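Local coordinates for X-ray repair cross complementing protein 1 variant (Homo sapiens, PDB 6WH1) that probably scaffolds DNA single-strand break repair complexes and restrains PARP1, and is represented by its C-terminal BRCT domain, at residues Lys9-Tyr14 and Pro72-Ser77. Residues are numbered along the deposited sequence; the frame is centred on the assembly and turned at random.
Sequences KHFFLY and PRWIYS
Phe11, on strand 10-13, reaches helix 72-81 through a single corner of its ring: CE2 meets both Trp74 and Ile75. The aromatic pair comes first. CE2 sits 3.7 Å from Trp74 CZ3, which lies at the edge of the phenyl ring, near its plane. The Phe11 ring and the six-membered ring of Trp74 are tilted by 30° and slid apart, with centroids 6.0 Å from each other, so the two rings barely overlap. Trp74 has CG anti to its own backbone N (chi1 177°), which carries the benzo side of the indole out to the phenylalanine.

The aliphatic part is smaller. Ile75 CD1 comes to 3.9 Å from Phe11 CE2, the two side chains running past one another in opposite directions.

The polar edge of the indole is satisfied outside this interface, where Trp74 NE1 hydrogen-bonds Leu85 O. Phe46 touches both aromatic rings, while Val29 of helix 21-31 packs on Phe11 and Tyr28 on Ile75.

Here the central parallel sheet of the BRCT fold joins its C-terminal helix. With all three residues buried and the contact wholly apolar, what it contributes to holding helix and strand together is dispersion and exclusion of water rather than directional bonding.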
loop_
_atom_site.group_PDB
_atom_site.type_symbol
_atom_site.label_atom_id
_atom_site.label_comp_id
_atom_site.label_asym_id
_atom_site.label_seq_id
_atom_site.Cartn_x
_atom_site.Cartn_y
_atom_site.Cartn_z
ATOM N N LYS A 9 5.622 5.873 9.960
ATOM C CA LYS A 9 5.940 6.877 8.953
ATOM C C LYS A 9 4.727 7.114 8.062
ATOM O O LYS A 9 4.139 6.163 7.538
ATOM C CB LYS A 9 7.141 6.444 8.109
ATOM C CG LYS A 9 8.458 6.416 8.871
ATOM C CD LYS A 9 9.576 5.831 8.021
ATOM C CE LYS A 9 10.927 6.418 8.403
ATOM N NZ LYS A 9 11.180 6.304 9.863
ATOM N N HIS A 10 4.365 8.381 7.886
ATOM C CA HIS A 10 3.175 8.757 7.136
ATOM C C HIS A 10 3.578 9.242 5.749
ATOM O O HIS A 10 4.381 10.172 5.617
ATOM C CB HIS A 10 2.383 9.821 7.890
ATOM C CG HIS A 10 1.826 9.335 9.190
ATOM N ND1 HIS A 10 0.506 8.974 9.346
ATOM C CD2 HIS A 10 2.419 9.124 10.389
ATOM C CE1 HIS A 10 0.305 8.573 10.588
ATOM N NE2 HIS A 10 1.449 8.654 11.242
ATOM N N PHE A 11 3.012 8.610 4.726
ATOM C CA PHE A 11 3.345 8.851 3.332
ATOM C C PHE A 11 2.144 9.444 2.606
ATOM O O PHE A 11 0.991 9.105 2.895
ATOM C CB PHE A 11 3.765 7.549 2.620
ATOM C CG PHE A 11 5.007 6.910 3.185
ATOM C CD1 PHE A 11 4.966 6.217 4.384
ATOM C CD2 PHE A 11 6.214 6.992 2.506
ATOM C CE1 PHE A 11 6.107 5.627 4.902
ATOM C CE2 PHE A 11 7.359 6.410 3.023
ATOM C CZ PHE A 11 7.304 5.723 4.222
ATOM N N PHE A 12 2.422 10.333 1.653
ATOM C CA PHE A 12 1.414 10.816 0.722
ATOM C C PHE A 12 1.987 10.756 -0.682
ATOM O O PHE A 12 3.072 11.287 -0.936
ATOM C CB PHE A 12 0.960 12.246 1.032
ATOM C CG PHE A 12 -0.067 12.774 0.061
ATOM C CD1 PHE A 12 -1.352 12.245 0.031
ATOM C CD2 PHE A 12 0.258 13.783 -0.835
ATOM C CE1 PHE A 12 -2.301 12.728 -0.865
ATOM C CE2 PHE A 12 -0.687 14.270 -1.737
ATOM C CZ PHE A 12 -1.967 13.740 -1.752
ATOM N N LEU A 13 1.259 10.104 -1.582
ATOM C CA LEU A 13 1.658 9.994 -2.981
ATOM C C LEU A 13 1.020 11.150 -3.746
ATOM O O LEU A 13 -0.205 11.199 -3.901
ATOM C CB LEU A 13 1.240 8.640 -3.548
ATOM C CG LEU A 13 1.534 7.438 -2.640
ATOM C CD1 LEU A 13 1.111 6.134 -3.293
ATOM C CD2 LEU A 13 3.008 7.385 -2.253
ATOM N N TYR A 14 1.845 12.084 -4.210
ATOM C CA TYR A 14 1.372 13.305 -4.847
ATOM C C TYR A 14 1.650 13.249 -6.342
ATOM O O TYR A 14 2.769 12.933 -6.761
ATOM C CB TYR A 14 2.036 14.536 -4.225
ATOM C CG TYR A 14 1.773 15.836 -4.960
ATOM C CD1 TYR A 14 0.565 16.501 -4.818
ATOM C CD2 TYR A 14 2.738 16.403 -5.786
ATOM C CE1 TYR A 14 0.320 17.690 -5.481
ATOM C CE2 TYR A 14 2.504 17.591 -6.454
ATOM C CZ TYR A 14 1.293 18.230 -6.297
ATOM O OH TYR A 14 1.052 19.414 -6.956
ATOM N N PRO A 72 10.005 7.821 -6.014
ATOM C CA PRO A 72 9.567 6.424 -5.813
ATOM C C PRO A 72 10.705 5.412 -5.795
ATOM O O PRO A 72 10.526 4.292 -5.275
ATOM C CB PRO A 72 8.623 6.180 -7.000
ATOM C CG PRO A 72 8.138 7.544 -7.386
ATOM C CD PRO A 72 9.286 8.475 -7.124
ATOM N N ARG A 73 11.870 5.760 -6.347
ATOM C CA ARG A 73 12.988 4.825 -6.315
ATOM C C ARG A 73 13.453 4.557 -4.890
ATOM O O ARG A 73 14.012 3.490 -4.617
ATOM C CB ARG A 73 14.150 5.337 -7.167
ATOM C CG ARG A 73 15.148 4.238 -7.507
ATOM C CD ARG A 73 16.412 4.781 -8.135
ATOM N NE ARG A 73 17.578 3.969 -7.794
ATOM C CZ ARG A 73 18.832 4.402 -7.865
ATOM N NH1 ARG A 73 19.080 5.640 -8.273
ATOM N NH2 ARG A 73 19.835 3.601 -7.533
ATOM N N TRP A 74 13.230 5.501 -3.973
ATOM C CA TRP A 74 13.511 5.233 -2.566
ATOM C C TRP A 74 12.738 4.016 -2.084
ATOM O O TRP A 74 13.309 3.098 -1.487
ATOM C CB TRP A 74 13.160 6.449 -1.712
ATOM C CG TRP A 74 13.350 6.227 -0.237
ATOM C CD1 TRP A 74 14.383 5.567 0.364
ATOM C CD2 TRP A 74 12.483 6.661 0.822
ATOM N NE1 TRP A 74 14.216 5.567 1.729
ATOM C CE2 TRP A 74 13.059 6.233 2.036
ATOM C CE3 TRP A 74 11.281 7.374 0.861
ATOM C CZ2 TRP A 74 12.473 6.494 3.276
ATOM C CZ3 TRP A 74 10.699 7.631 2.096
ATOM C CH2 TRP A 74 11.296 7.190 3.284
ATOM N N ILE A 75 11.426 4.001 -2.329
ATOM C CA ILE A 75 10.593 2.873 -1.928
ATOM C C ILE A 75 11.050 1.599 -2.628
ATOM O O ILE A 75 11.172 0.532 -2.002
ATOM C CB ILE A 75 9.114 3.183 -2.223
ATOM C CG1 ILE A 75 8.741 4.579 -1.712
ATOM C CG2 ILE A 75 8.214 2.127 -1.617
ATOM C CD1 ILE A 75 8.652 4.681 -0.210
ATOM N N TYR A 76 11.313 1.690 -3.937
ATOM C CA TYR A 76 11.719 0.499 -4.684
ATOM C C TYR A 76 12.987 -0.111 -4.100
ATOM O O TYR A 76 13.051 -1.319 -3.844
ATOM C CB TYR A 76 11.930 0.835 -6.160
ATOM C CG TYR A 76 10.714 1.394 -6.844
ATOM C CD1 TYR A 76 9.444 0.924 -6.537
ATOM C CD2 TYR A 76 10.833 2.398 -7.794
ATOM C CE1 TYR A 76 8.329 1.439 -7.157
ATOM C CE2 TYR A 76 9.725 2.919 -8.420
ATOM C CZ TYR A 76 8.475 2.435 -8.100
ATOM O OH TYR A 76 7.365 2.952 -8.719
ATOM N N SER A 77 14.015 0.713 -3.881
ATOM C CA SER A 77 15.286 0.198 -3.379
ATOM C C SER A 77 15.191 -0.224 -1.925
ATOM O O SER A 77 15.915 -1.134 -1.501
ATOM C CB SER A 77 16.390 1.240 -3.559
ATOM O OG SER A 77 16.272 1.907 -4.800
#